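Local structure of CELL division protein FTSZ homolog 1 (Methanocaldococcus jannaschii, 1W58) at residues 41-46 with 65-70; 129-134 with 158-163; 187-192 with 248-253; 285-290 with 333-338. The protein binds GTP and probably hydrolyses it, and is thought to polymerise in a GTP-dependent way into the contractile ring that forms at the future site of cell division. All blocks are in the same frame, centred on the assembly; numbering follows the deposited sequence.

Interaction 1 (41-46 with 65-70); sequences TVVGCG and KTVAIN. With G2P (phosphomethylphosphonic acid guanylate ester), chain B.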
loop_
_atom_site.group_PDB
_atom_site.type_symbol
_atom_site.label_atom_id
_atom_site.label_comp_id
_atom_site.label_asym_id
_atom_site.label_seq_id
_atom_site.Cartn_x
_atom_site.Cartn_y
_atom_site.Cartn_z
ATOM N N THR A 41 -15.681 -16.154 3.775
ATOM C CA THR A 41 -14.688 -16.766 2.907
ATOM C C THR A 41 -13.782 -17.663 3.737
ATOM O O THR A 41 -13.348 -17.293 4.833
ATOM C CB THR A 41 -13.821 -15.710 2.189
ATOM O OG1 THR A 41 -14.654 -14.902 1.356
ATOM C CG2 THR A 41 -12.763 -16.380 1.310
ATOM N N VAL A 42 -13.522 -18.861 3.223
ATOM C CA VAL A 42 -12.638 -19.807 3.900
ATOM C C VAL A 42 -11.387 -19.919 3.047
ATOM O O VAL A 42 -11.482 -20.164 1.845
ATOM C CB VAL A 42 -13.278 -21.202 4.043
ATOM C CG1 VAL A 42 -12.328 -22.125 4.810
ATOM C CG2 VAL A 42 -14.620 -21.088 4.783
ATOM N N VAL A 43 -10.234 -19.707 3.678
ATOM C CA VAL A 43 -8.923 -19.753 3.027
ATOM C C VAL A 43 -8.070 -20.850 3.646
ATOM O O VAL A 43 -7.778 -20.808 4.855
ATOM C CB VAL A 43 -8.155 -18.400 3.194
ATOM C CG1 VAL A 43 -6.834 -18.433 2.419
ATOM C CG2 VAL A 43 -9.024 -17.239 2.702
ATOM N N GLY A 44 -7.682 -21.830 2.828
ATOM C CA GLY A 44 -6.853 -22.932 3.311
ATOM C C GLY A 44 -5.446 -22.777 2.757
ATOM O O GLY A 44 -5.270 -22.631 1.540
ATOM N N CYS A 45 -4.446 -22.829 3.631
ATOM C CA CYS A 45 -3.054 -22.634 3.210
ATOM C C CYS A 45 -2.168 -23.858 3.402
ATOM O O CYS A 45 -2.143 -24.459 4.480
ATOM C CB CYS A 45 -2.422 -21.459 3.981
ATOM S SG CYS A 45 -3.504 -20.011 4.268
ATOM N N GLY A 46 -1.416 -24.208 2.360
ATOM C CA GLY A 46 -0.529 -25.347 2.456
ATOM C C GLY A 46 -1.240 -26.634 2.150
ATOM O O GLY A 46 -2.422 -26.624 1.780
ATOM N N LYS A 65 -17.545 -18.854 0.322
ATOM C CA LYS A 65 -16.721 -19.223 -0.809
ATOM C C LYS A 65 -15.401 -19.787 -0.294
ATOM O O LYS A 65 -14.986 -19.499 0.844
ATOM C CB LYS A 65 -16.503 -18.047 -1.759
ATOM C CG LYS A 65 -15.394 -17.073 -1.433
ATOM C CD LYS A 65 -14.957 -16.409 -2.746
ATOM C CE LYS A 65 -14.014 -15.239 -2.552
ATOM N NZ LYS A 65 -13.539 -14.714 -3.869
ATOM N N THR A 66 -14.781 -20.625 -1.124
ATOM C CA THR A 66 -13.519 -21.292 -0.786
ATOM C C THR A 66 -12.318 -20.817 -1.604
ATOM O O THR A 66 -12.351 -20.770 -2.843
ATOM C CB THR A 66 -13.635 -22.842 -0.936
ATOM O OG1 THR A 66 -14.188 -23.181 -2.223
ATOM C CG2 THR A 66 -14.501 -23.413 0.173
ATOM N N VAL A 67 -11.264 -20.447 -0.885
ATOM C CA VAL A 67 -10.021 -19.984 -1.486
ATOM C C VAL A 67 -8.873 -20.901 -1.061
ATOM O O VAL A 67 -8.647 -21.110 0.128
ATOM C CB VAL A 67 -9.680 -18.547 -1.032
ATOM C CG1 VAL A 67 -8.285 -18.155 -1.546
ATOM C CG2 VAL A 67 -10.707 -17.587 -1.557
ATOM N N ALA A 68 -8.136 -21.435 -2.025
ATOM C CA ALA A 68 -7.016 -22.309 -1.701
ATOM C C ALA A 68 -5.720 -21.615 -2.088
ATOM O O ALA A 68 -5.642 -21.014 -3.164
ATOM C CB ALA A 68 -7.145 -23.620 -2.462
ATOM N N ILE A 69 -4.710 -21.665 -1.223
ATOM C CA ILE A 69 -3.449 -21.055 -1.583
ATOM C C ILE A 69 -2.263 -21.951 -1.249
ATOM O O ILE A 69 -2.210 -22.612 -0.205
ATOM C CB ILE A 69 -3.248 -19.616 -0.972
ATOM C CG1 ILE A 69 -2.568 -19.677 0.374
ATOM C CG2 ILE A 69 -4.567 -18.897 -0.852
ATOM C CD1 ILE A 69 -2.394 -18.321 0.953
ATOM N N ASN A 70 -1.309 -21.988 -2.172
ATOM C CA ASN A 70 -0.151 -22.822 -1.977
ATOM C C ASN A 70 1.051 -22.311 -2.731
ATOM O O ASN A 70 0.968 -21.538 -3.693
ATOM C CB ASN A 70 -0.465 -24.258 -2.410
ATOM C CG ASN A 70 0.196 -25.300 -1.526
ATOM O OD1 ASN A 70 -0.398 -26.332 -1.221
ATOM N ND2 ASN A 70 1.423 -25.040 -1.115
HETATM P PG G2P B . 5.442 -27.070 2.711
HETATM O O1G G2P B . 6.791 -26.619 3.045
HETATM O O2G G2P B . 5.457 -28.481 2.348
HETATM O O3G G2P B . 4.952 -26.377 1.416
HETATM O O3B G2P B . 4.441 -26.672 3.950
HETATM P PB G2P B . 2.822 -27.001 4.100
HETATM O O1B G2P B . 2.137 -25.866 4.725
HETATM O O2B G2P B . 2.106 -27.449 2.934
HETATM C C3A G2P B . 2.795 -28.274 5.337
HETATM P PA G2P B . 1.470 -29.469 5.172
HETATM O O1A G2P B . 0.185 -28.885 4.739
HETATM O O2A G2P B . 1.883 -30.709 4.505
HETATM O "O5'" G2P B . 1.301 -29.649 6.734
HETATM C "C5'" G2P B . 2.277 -30.123 7.617
HETATM C "C4'" G2P B . 1.628 -30.273 9.016
HETATM O "O4'" G2P B . 0.155 -30.297 8.918
HETATM C "C3'" G2P B . 2.089 -31.590 9.650
HETATM O "O3'" G2P B . 3.079 -31.266 10.634
HETATM C "C2'" G2P B . 0.797 -32.220 10.185
HETATM O "O2'" G2P B . 0.632 -31.999 11.568
HETATM C "C1'" G2P B . -0.357 -31.561 9.427
HETATM N N9 G2P B . -0.827 -32.406 8.279
HETATM C C8 G2P B . -0.111 -32.902 7.194
HETATM N N7 G2P B . -0.790 -33.601 6.346
HETATM C C5 G2P B . -2.089 -33.604 6.872
HETATM C C6 G2P B . -3.323 -34.217 6.385
HETATM O O6 G2P B . -3.504 -34.899 5.360
HETATM N N1 G2P B . -4.413 -33.963 7.239
HETATM C C2 G2P B . -4.362 -33.219 8.414
HETATM N N2 G2P B . -5.501 -33.071 9.117
HETATM N N3 G2P B . -3.218 -32.649 8.861
HETATM C C4 G2P B . -2.126 -32.870 8.065
#
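V42 and G44 each spend both of their backbone groups on strand 65-70, which is how a parallel ladder is built. V42 N donates to K65 O at 2.9 Å and V42 O accepts from V67 N at 2.8 Å; G44 does the same with V67 O and I69 N, and G46 N ends the series on I69 O at 3.1 Å. A CA-H...O contact, V43 CA to V67 O at 3.2 Å, fills in between. The two strands are joined through helix 46-59 in a beta-alpha-beta unit of the Rossmann-like GTPase domain. Here the chain leaves the sheet at G46, whose positive phi (85°) suits glycine and whose CA comes within 3.4 Å of O2B of the bound GTP analogue. Apolar packing lies on the face of T41, V43 and C45. V67 CG2 meets T41 CG2 at 3.7 Å, because a chi1 of -62° sends that methyl away from the backbone N; T41 OG1 instead runs alongside K65 CG and is hydrogen-bonded to S122. Further along, I69 CD1 rests on C45 SG at 3.9 Å.

Interaction 2 (129-134 with 158-163); sequences CGLGGG and VTLPFV. With G2P (phosphomethylphosphonic acid guanylate ester), chain B.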
loop_
_atom_site.group_PDB
_atom_site.type_symbol
_atom_site.label_atom_id
_atom_site.label_comp_id
_atom_site.label_asym_id
_atom_site.label_seq_id
_atom_site.Cartn_x
_atom_site.Cartn_y
_atom_site.Cartn_z
ATOM N N CYS A 129 -5.327 -24.116 8.289
ATOM C CA CYS A 129 -4.142 -24.853 7.842
ATOM C C CYS A 129 -3.637 -25.734 8.992
ATOM O O CYS A 129 -4.090 -25.602 10.132
ATOM C CB CYS A 129 -3.013 -23.891 7.482
ATOM S SG CYS A 129 -2.220 -23.134 8.925
ATOM N N GLY A 130 -2.699 -26.630 8.692
ATOM C CA GLY A 130 -2.113 -27.446 9.741
ATOM C C GLY A 130 -0.780 -26.759 9.958
ATOM O O GLY A 130 -0.052 -26.594 9.003
ATOM N N LEU A 131 -0.457 -26.315 11.164
ATOM C CA LEU A 131 0.826 -25.631 11.344
ATOM C C LEU A 131 1.916 -26.675 11.496
ATOM O O LEU A 131 1.654 -27.781 11.983
ATOM C CB LEU A 131 0.797 -24.711 12.587
ATOM C CG LEU A 131 -0.211 -23.544 12.606
ATOM C CD1 LEU A 131 -0.316 -22.917 14.000
ATOM C CD2 LEU A 131 0.201 -22.502 11.600
ATOM N N GLY A 132 3.135 -26.325 11.090
ATOM C CA GLY A 132 4.243 -27.258 11.206
ATOM C C GLY A 132 5.170 -27.257 10.006
ATOM O O GLY A 132 6.371 -27.461 10.139
ATOM N N GLY A 133 4.600 -27.051 8.825
ATOM C CA GLY A 133 5.390 -27.007 7.614
ATOM C C GLY A 133 5.800 -25.583 7.263
ATOM O O GLY A 133 5.832 -24.703 8.126
ATOM N N GLY A 134 6.072 -25.341 5.986
ATOM C CA GLY A 134 6.514 -24.031 5.574
ATOM C C GLY A 134 5.495 -23.084 4.983
ATOM O O GLY A 134 5.557 -21.888 5.284
ATOM N N VAL A 158 -6.739 -23.744 13.214
ATOM C CA VAL A 158 -5.526 -24.477 12.880
ATOM C C VAL A 158 -5.181 -25.613 13.864
ATOM O O VAL A 158 -5.659 -25.630 15.016
ATOM C CB VAL A 158 -4.318 -23.515 12.881
ATOM C CG1 VAL A 158 -4.561 -22.370 11.915
ATOM C CG2 VAL A 158 -4.107 -22.965 14.285
ATOM N N THR A 159 -4.332 -26.539 13.410
ATOM C CA THR A 159 -3.899 -27.652 14.251
ATOM C C THR A 159 -2.409 -27.572 14.570
ATOM O O THR A 159 -1.613 -26.982 13.829
ATOM C CB THR A 159 -4.158 -29.061 13.593
ATOM O OG1 THR A 159 -3.489 -29.139 12.329
ATOM C CG2 THR A 159 -5.643 -29.329 13.382
ATOM N N LEU A 160 -2.048 -28.151 15.702
ATOM C CA LEU A 160 -0.658 -28.240 16.127
ATOM C C LEU A 160 -0.306 -29.683 15.713
ATOM O O LEU A 160 -1.163 -30.552 15.799
ATOM C CB LEU A 160 -0.583 -28.067 17.639
ATOM C CG LEU A 160 0.058 -26.795 18.184
ATOM C CD1 LEU A 160 -0.108 -25.621 17.231
ATOM C CD2 LEU A 160 -0.563 -26.524 19.544
ATOM N N PRO A 161 0.939 -29.957 15.268
ATOM C CA PRO A 161 1.316 -31.322 14.846
ATOM C C PRO A 161 1.369 -32.391 15.947
ATOM O O PRO A 161 1.428 -32.066 17.145
ATOM C CB PRO A 161 2.686 -31.108 14.218
ATOM C CG PRO A 161 3.296 -30.080 15.164
ATOM C CD PRO A 161 2.132 -29.082 15.325
ATOM N N PHE A 162 1.342 -33.666 15.542
ATOM C CA PHE A 162 1.449 -34.779 16.513
ATOM C C PHE A 162 2.879 -34.741 17.071
ATOM O O PHE A 162 3.751 -34.175 16.412
ATOM C CB PHE A 162 1.239 -36.097 15.811
ATOM C CG PHE A 162 -0.159 -36.325 15.337
ATOM C CD1 PHE A 162 -1.141 -36.765 16.215
ATOM C CD2 PHE A 162 -0.481 -36.186 14.000
ATOM C CE1 PHE A 162 -2.431 -37.073 15.754
ATOM C CE2 PHE A 162 -1.759 -36.491 13.532
ATOM C CZ PHE A 162 -2.735 -36.933 14.403
ATOM N N VAL A 163 3.152 -35.306 18.254
ATOM C CA VAL A 163 4.538 -35.248 18.753
ATOM C C VAL A 163 5.473 -36.165 17.959
ATOM O O VAL A 163 6.636 -35.842 17.745
ATOM C CB VAL A 163 4.678 -35.596 20.263
ATOM C CG1 VAL A 163 3.580 -34.908 21.063
ATOM C CG2 VAL A 163 4.688 -37.080 20.467
HETATM P PG G2P B . 5.442 -27.070 2.711
HETATM O O1G G2P B . 6.791 -26.619 3.045
HETATM O O2G G2P B . 5.457 -28.481 2.348
HETATM O O3G G2P B . 4.952 -26.377 1.416
HETATM O O3B G2P B . 4.441 -26.672 3.950
HETATM P PB G2P B . 2.822 -27.001 4.100
HETATM O O1B G2P B . 2.137 -25.866 4.725
HETATM O O2B G2P B . 2.106 -27.449 2.934
HETATM C C3A G2P B . 2.795 -28.274 5.337
HETATM P PA G2P B . 1.470 -29.469 5.172
HETATM O O1A G2P B . 0.185 -28.885 4.739
HETATM O O2A G2P B . 1.883 -30.709 4.505
HETATM O "O5'" G2P B . 1.301 -29.649 6.734
HETATM C "C5'" G2P B . 2.277 -30.123 7.617
HETATM C "C4'" G2P B . 1.628 -30.273 9.016
HETATM O "O4'" G2P B . 0.155 -30.297 8.918
HETATM C "C3'" G2P B . 2.089 -31.590 9.650
HETATM O "O3'" G2P B . 3.079 -31.266 10.634
HETATM C "C2'" G2P B . 0.797 -32.220 10.185
HETATM O "O2'" G2P B . 0.632 -31.999 11.568
HETATM C "C1'" G2P B . -0.357 -31.561 9.427
HETATM N N9 G2P B . -0.827 -32.406 8.279
HETATM C C8 G2P B . -0.111 -32.902 7.194
HETATM N N7 G2P B . -0.790 -33.601 6.346
HETATM C C5 G2P B . -2.089 -33.604 6.872
HETATM C C6 G2P B . -3.323 -34.217 6.385
HETATM O O6 G2P B . -3.504 -34.899 5.360
HETATM N N1 G2P B . -4.413 -33.963 7.239
HETATM C C2 G2P B . -4.362 -33.219 8.414
HETATM N N2 G2P B . -5.501 -33.071 9.117
HETATM N N3 G2P B . -3.218 -32.649 8.861
HETATM C C4 G2P B . -2.126 -32.870 8.065
HETATM O O HOH W 1 -0.603 -29.492 12.315
#
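L131 N donates to T159 O at 3.0 Å, tying the residue just ahead of the glycine-rich tubulin signature loop (GGGTGTG, from G132) to the end of strand 153-160. The donor sits 19° from the carbonyl plane, where the strand pairing is already giving way to loop. Both residues also reach the ribose through one water: it donates to L131 O and is hydrogen-bonded to T159 OG1 and to O2' of the GTP analogue, each at 2.9 Å. P161 CB adds a contact of 3.5 Å to the same O2'. Farther along the loop, G134 N is shared between O3B at 2.9 Å and, at longer range, O1G of the gamma phosphate. Behind this first shell, L131 CD1 packs across V158 CG2 at 3.8 Å, and A173 of helix 167-181 touches the same leucine. F162 N holds E165 OE2, while E165 OE1 binds the nucleotide. The loop's own bend is held by T137 OG1, hydrogen-bonded to both G132 N and G133 O.

Interaction 3 (187-192 with 248-253); sequences LVVIPN and LAMIGI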
loop_
_atom_site.group_PDB
_atom_site.type_symbol
_atom_site.label_atom_id
_atom_site.label_comp_id
_atom_site.label_asym_id
_atom_site.label_seq_id
_atom_site.Cartn_x
_atom_site.Cartn_y
_atom_site.Cartn_z
ATOM N N LEU A 187 -8.466 -16.865 17.635
ATOM C CA LEU A 187 -7.582 -17.921 17.152
ATOM C C LEU A 187 -7.912 -19.276 17.792
ATOM O O LEU A 187 -7.600 -19.511 18.967
ATOM C CB LEU A 187 -6.108 -17.555 17.446
ATOM C CG LEU A 187 -4.987 -18.613 17.273
ATOM C CD1 LEU A 187 -5.072 -19.240 15.937
ATOM C CD2 LEU A 187 -3.608 -17.992 17.443
ATOM N N VAL A 188 -8.531 -20.159 17.003
ATOM C CA VAL A 188 -8.932 -21.509 17.456
ATOM C C VAL A 188 -7.852 -22.569 17.171
ATOM O O VAL A 188 -7.599 -22.863 16.002
ATOM C CB VAL A 188 -10.235 -21.948 16.730
ATOM C CG1 VAL A 188 -10.732 -23.284 17.261
ATOM C CG2 VAL A 188 -11.303 -20.882 16.909
ATOM N N VAL A 189 -7.224 -23.117 18.229
ATOM C CA VAL A 189 -6.189 -24.169 18.130
ATOM C C VAL A 189 -6.669 -25.566 18.519
ATOM O O VAL A 189 -7.209 -25.741 19.613
ATOM C CB VAL A 189 -4.985 -23.995 19.090
ATOM C CG1 VAL A 189 -3.740 -23.690 18.316
ATOM C CG2 VAL A 189 -5.279 -22.982 20.164
ATOM N N ILE A 190 -6.418 -26.544 17.641
ATOM C CA ILE A 190 -6.746 -27.955 17.862
ATOM C C ILE A 190 -5.390 -28.688 17.964
ATOM O O ILE A 190 -4.675 -28.812 16.974
ATOM C CB ILE A 190 -7.421 -28.616 16.649
ATOM C CG1 ILE A 190 -8.404 -27.669 15.965
ATOM C CG2 ILE A 190 -8.047 -29.920 17.081
ATOM C CD1 ILE A 190 -9.746 -27.669 16.525
ATOM N N PRO A 191 -5.012 -29.176 19.147
ATOM C CA PRO A 191 -3.724 -29.883 19.245
ATOM C C PRO A 191 -3.916 -31.355 18.835
ATOM O O PRO A 191 -4.459 -32.128 19.621
ATOM C CB PRO A 191 -3.365 -29.773 20.728
ATOM C CG PRO A 191 -4.446 -28.883 21.337
ATOM C CD PRO A 191 -5.647 -29.064 20.465
ATOM N N ASN A 192 -3.479 -31.733 17.627
ATOM C CA ASN A 192 -3.638 -33.106 17.122
ATOM C C ASN A 192 -3.221 -34.202 18.110
ATOM O O ASN A 192 -3.781 -35.288 18.092
ATOM C CB ASN A 192 -2.838 -33.312 15.835
ATOM C CG ASN A 192 -3.553 -32.796 14.587
ATOM O OD1 ASN A 192 -2.934 -32.663 13.542
ATOM N ND2 ASN A 192 -4.840 -32.528 14.685
ATOM N N LEU A 248 -7.292 -16.401 22.340
ATOM C CA LEU A 248 -6.984 -17.803 22.069
ATOM C C LEU A 248 -8.252 -18.621 22.403
ATOM O O LEU A 248 -8.878 -18.388 23.450
ATOM C CB LEU A 248 -5.833 -18.279 22.958
ATOM C CG LEU A 248 -4.922 -19.379 22.394
ATOM C CD1 LEU A 248 -4.210 -20.103 23.534
ATOM C CD2 LEU A 248 -5.736 -20.359 21.593
ATOM N N ALA A 249 -8.645 -19.546 21.522
ATOM C CA ALA A 249 -9.831 -20.387 21.759
ATOM C C ALA A 249 -9.540 -21.879 21.563
ATOM O O ALA A 249 -8.603 -22.257 20.850
ATOM C CB ALA A 249 -10.964 -19.971 20.841
ATOM N N MET A 250 -10.350 -22.723 22.194
ATOM C CA MET A 250 -10.196 -24.174 22.082
ATOM C C MET A 250 -11.560 -24.797 21.916
ATOM O O MET A 250 -12.552 -24.181 22.258
ATOM C CB MET A 250 -9.485 -24.743 23.312
ATOM C CG MET A 250 -8.035 -24.278 23.417
ATOM S SD MET A 250 -6.991 -25.348 24.429
ATOM C CE MET A 250 -6.326 -24.217 25.536
ATOM N N ILE A 251 -11.637 -25.996 21.360
ATOM C CA ILE A 251 -12.942 -26.581 21.197
ATOM C C ILE A 251 -13.166 -27.866 21.968
ATOM O O ILE A 251 -12.271 -28.383 22.653
ATOM C CB ILE A 251 -13.301 -26.799 19.704
ATOM C CG1 ILE A 251 -13.022 -28.238 19.260
ATOM C CG2 ILE A 251 -12.564 -25.789 18.860
ATOM C CD1 ILE A 251 -11.582 -28.557 19.084
ATOM N N GLY A 252 -14.403 -28.340 21.873
ATOM C CA GLY A 252 -14.823 -29.559 22.529
ATOM C C GLY A 252 -15.928 -30.126 21.666
ATOM O O GLY A 252 -16.780 -29.379 21.191
ATOM N N ILE A 253 -15.910 -31.430 21.424
ATOM C CA ILE A 253 -16.959 -32.032 20.621
ATOM C C ILE A 253 -17.546 -33.219 21.358
ATOM O O ILE A 253 -16.824 -34.033 21.926
ATOM C CB ILE A 253 -16.440 -32.495 19.248
ATOM C CG1 ILE A 253 -15.881 -31.294 18.476
ATOM C CG2 ILE A 253 -17.570 -33.150 18.453
ATOM C CD1 ILE A 253 -15.398 -31.627 17.076
HETATM O O HOH W 2 -9.100 -27.397 20.841
#
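V188 and A249 form the close end of a short parallel pairing in which the last strand of the GTPase sheet, 186-191, meets the edge strand 249-256 of the C-terminal domain. A249 N donates to L187 O at 2.8 Å, rising 38° out of the carbonyl plane, and V189 N returns to A249 O at 3.1 Å. The off-plane approach accompanies a marked twist, for the two strand segments run 52° apart and keep step for two residue pairs. On this side the packing is aliphatic: V188 CG2 lies against A249 CB, while V188 CG1, turned anti to its own backbone N (chi1 -175°), meets I251 CG2 at 3.5 Å, the two side chains crossing almost at a right angle. I190 CD1 extends the patch by touching I251 CD1.

Beyond the V188-A249 pair the strands part, and the next rung is bridged by one water instead of a direct bond. This water donates to V189 O at 2.8 Å and accepts from I251 N at 2.9 Å. M250 CG comes no nearer to V189 O than 4.2 Å, a loose contact, and P191 beyond is partly exposed. Neither segment contributes a charged side chain, so the domain junction at this point rests on two direct backbone bonds, one water-mediated link and buried hydrocarbon, with the water meeting the hydrogen-bonding needs of backbone groups that the twist has drawn apart.

Interaction 4 (285-290 with 333-338); sequences ALIHVM and VLLVIT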
loop_
_atom_site.group_PDB
_atom_site.type_symbol
_atom_site.label_atom_id
_atom_site.label_comp_id
_atom_site.label_asym_id
_atom_site.label_seq_id
_atom_site.Cartn_x
_atom_site.Cartn_y
_atom_site.Cartn_z
ATOM N N ALA A 285 -18.247 -17.491 24.277
ATOM C CA ALA A 285 -18.285 -18.876 23.875
ATOM C C ALA A 285 -19.310 -18.988 22.769
ATOM O O ALA A 285 -20.255 -18.210 22.736
ATOM C CB ALA A 285 -18.695 -19.731 25.035
ATOM N N LEU A 286 -19.104 -19.923 21.844
ATOM C CA LEU A 286 -20.056 -20.139 20.766
ATOM C C LEU A 286 -20.480 -21.593 20.932
ATOM O O LEU A 286 -19.639 -22.464 21.187
ATOM C CB LEU A 286 -19.422 -19.899 19.386
ATOM C CG LEU A 286 -18.807 -18.494 19.173
ATOM C CD1 LEU A 286 -17.325 -18.500 19.505
ATOM C CD2 LEU A 286 -18.983 -18.069 17.754
ATOM N N ILE A 287 -21.785 -21.846 20.833
ATOM C CA ILE A 287 -22.298 -23.194 20.986
ATOM C C ILE A 287 -23.192 -23.525 19.808
ATOM O O ILE A 287 -24.082 -22.755 19.464
ATOM C CB ILE A 287 -23.100 -23.349 22.307
ATOM C CG1 ILE A 287 -22.321 -22.730 23.469
ATOM C CG2 ILE A 287 -23.284 -24.821 22.632
ATOM C CD1 ILE A 287 -23.037 -22.775 24.798
ATOM N N HIS A 288 -22.930 -24.660 19.170
ATOM C CA HIS A 288 -23.730 -25.083 18.038
ATOM C C HIS A 288 -24.220 -26.484 18.310
ATOM O O HIS A 288 -23.426 -27.422 18.355
ATOM C CB HIS A 288 -22.914 -25.108 16.756
ATOM C CG HIS A 288 -23.735 -25.372 15.535
ATOM N ND1 HIS A 288 -23.176 -25.583 14.292
ATOM C CD2 HIS A 288 -25.078 -25.403 15.353
ATOM C CE1 HIS A 288 -24.139 -25.727 13.396
ATOM N NE2 HIS A 288 -25.303 -25.622 14.015
ATOM N N VAL A 289 -25.527 -26.622 18.495
ATOM C CA VAL A 289 -26.135 -27.921 18.752
ATOM C C VAL A 289 -26.764 -28.389 17.443
ATOM O O VAL A 289 -27.523 -27.671 16.808
ATOM C CB VAL A 289 -27.195 -27.829 19.905
ATOM C CG1 VAL A 289 -28.219 -26.780 19.590
ATOM C CG2 VAL A 289 -27.871 -29.159 20.111
ATOM N N MET A 290 -26.404 -29.588 17.022
ATOM C CA MET A 290 -26.920 -30.148 15.779
ATOM C C MET A 290 -27.645 -31.466 16.068
ATOM O O MET A 290 -27.317 -32.176 17.025
ATOM C CB MET A 290 -25.763 -30.389 14.801
ATOM C CG MET A 290 -24.945 -29.132 14.486
ATOM S SD MET A 290 -23.262 -29.475 13.873
ATOM C CE MET A 290 -22.350 -29.512 15.391
ATOM N N VAL A 333 -22.815 -31.724 19.558
ATOM C CA VAL A 333 -22.577 -30.419 20.167
ATOM C C VAL A 333 -21.147 -29.917 19.927
ATOM O O VAL A 333 -20.172 -30.636 20.192
ATOM C CB VAL A 333 -22.857 -30.456 21.693
ATOM C CG1 VAL A 333 -22.460 -29.131 22.332
ATOM C CG2 VAL A 333 -24.349 -30.709 21.943
ATOM N N LEU A 334 -21.035 -28.689 19.409
ATOM C CA LEU A 334 -19.739 -28.063 19.148
ATOM C C LEU A 334 -19.579 -26.899 20.090
ATOM O O LEU A 334 -20.401 -26.007 20.112
ATOM C CB LEU A 334 -19.651 -27.548 17.708
ATOM C CG LEU A 334 -18.424 -26.692 17.314
ATOM C CD1 LEU A 334 -17.132 -27.457 17.495
ATOM C CD2 LEU A 334 -18.549 -26.278 15.860
ATOM N N LEU A 335 -18.524 -26.924 20.881
ATOM C CA LEU A 335 -18.229 -25.856 21.824
ATOM C C LEU A 335 -16.926 -25.153 21.473
ATOM O O LEU A 335 -15.891 -25.813 21.297
ATOM C CB LEU A 335 -18.049 -26.411 23.228
ATOM C CG LEU A 335 -19.163 -26.346 24.252
ATOM C CD1 LEU A 335 -20.483 -26.785 23.625
ATOM C CD2 LEU A 335 -18.760 -27.242 25.417
ATOM N N VAL A 336 -16.972 -23.823 21.375
ATOM C CA VAL A 336 -15.772 -23.041 21.129
ATOM C C VAL A 336 -15.723 -22.058 22.289
ATOM O O VAL A 336 -16.567 -21.173 22.418
ATOM C CB VAL A 336 -15.807 -22.249 19.788
ATOM C CG1 VAL A 336 -14.458 -21.532 19.595
ATOM C CG2 VAL A 336 -16.107 -23.185 18.593
ATOM N N ILE A 337 -14.725 -22.212 23.140
ATOM C CA ILE A 337 -14.589 -21.354 24.288
ATOM C C ILE A 337 -13.441 -20.367 24.125
ATOM O O ILE A 337 -12.288 -20.763 24.006
ATOM C CB ILE A 337 -14.438 -22.230 25.533
ATOM C CG1 ILE A 337 -15.789 -22.901 25.810
ATOM C CG2 ILE A 337 -13.936 -21.410 26.711
ATOM C CD1 ILE A 337 -15.846 -23.640 27.106
ATOM N N THR A 338 -13.772 -19.076 24.147
ATOM C CA THR A 338 -12.798 -18.008 23.939
ATOM C C THR A 338 -12.119 -17.345 25.156
ATOM O O THR A 338 -12.414 -17.642 26.307
ATOM C CB THR A 338 -13.446 -16.914 23.066
ATOM O OG1 THR A 338 -14.392 -16.164 23.838
ATOM C CG2 THR A 338 -14.186 -17.561 21.895
#
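L286 and V336 form a hydrogen-bonded antiparallel pair and lie side by side on one face of the C-terminal sheet. L286 N donates to V336 O at 2.9 Å and V336 N to L286 O at 3.0 Å, both within the carbonyl planes. With CG beside its backbone N (chi1 -57°), L286 lays CD1 along V336 CB, at 4.1 Å, and also touches T338 CG2.

L334 occupies the same face two residues back, in the next hydrogen-bonded pair. L334 N donates to H288 O at 2.9 Å and H288 N donates in return to L334 O. L334 CB is approached by H288 CB and by M290 CE, the latter at 4.1 Å. M290 gets there through a bend at chi3 (-90°), having first laid its CG over the centre of the H288 imidazole, 3.5 Å above the ring plane. H288 NE2 is meanwhile hydrogen-bonded to T322 OG1.

V333 points to the other face, in a non-hydrogen-bonded pair with V289: their CG2 methyls meet at 4.3 Å. V333 CG1 lies by I287 CG2, which makes a tighter contact with L335 CD1 at 3.6 Å.

The two strands are the central pair of a four-stranded mixed sheet, flanked by 317-323 beside 285-291 and by 249-256 beside 331-337. Helix 204-227 covers the face of L286, H288 and V336, and helix 297-308 packs on that of I287, V289 and V333.

The four contacts trace a path from the nucleotide to the far domain. Interactions 1 and 2 lie on neighbouring strands of the GTPase sheet, meet where C45 O comes 3.2 Å from C129 CB, and both touch the GTP analogue. Interaction 2 passes to interaction 3 through probable backbone hydrogen bonds such as V158 O to I190 N at 2.9 Å. The I190 side chain is still only about 9 Å from the nucleotide. Interaction 3 crosses into the C-terminal sheet and joins interaction 4 through G252 N and L335 O, a probable bond of 3.0 Å. Interactions 1 and 4, with centres 23 Å apart, lie on opposite sides of the chain's centre.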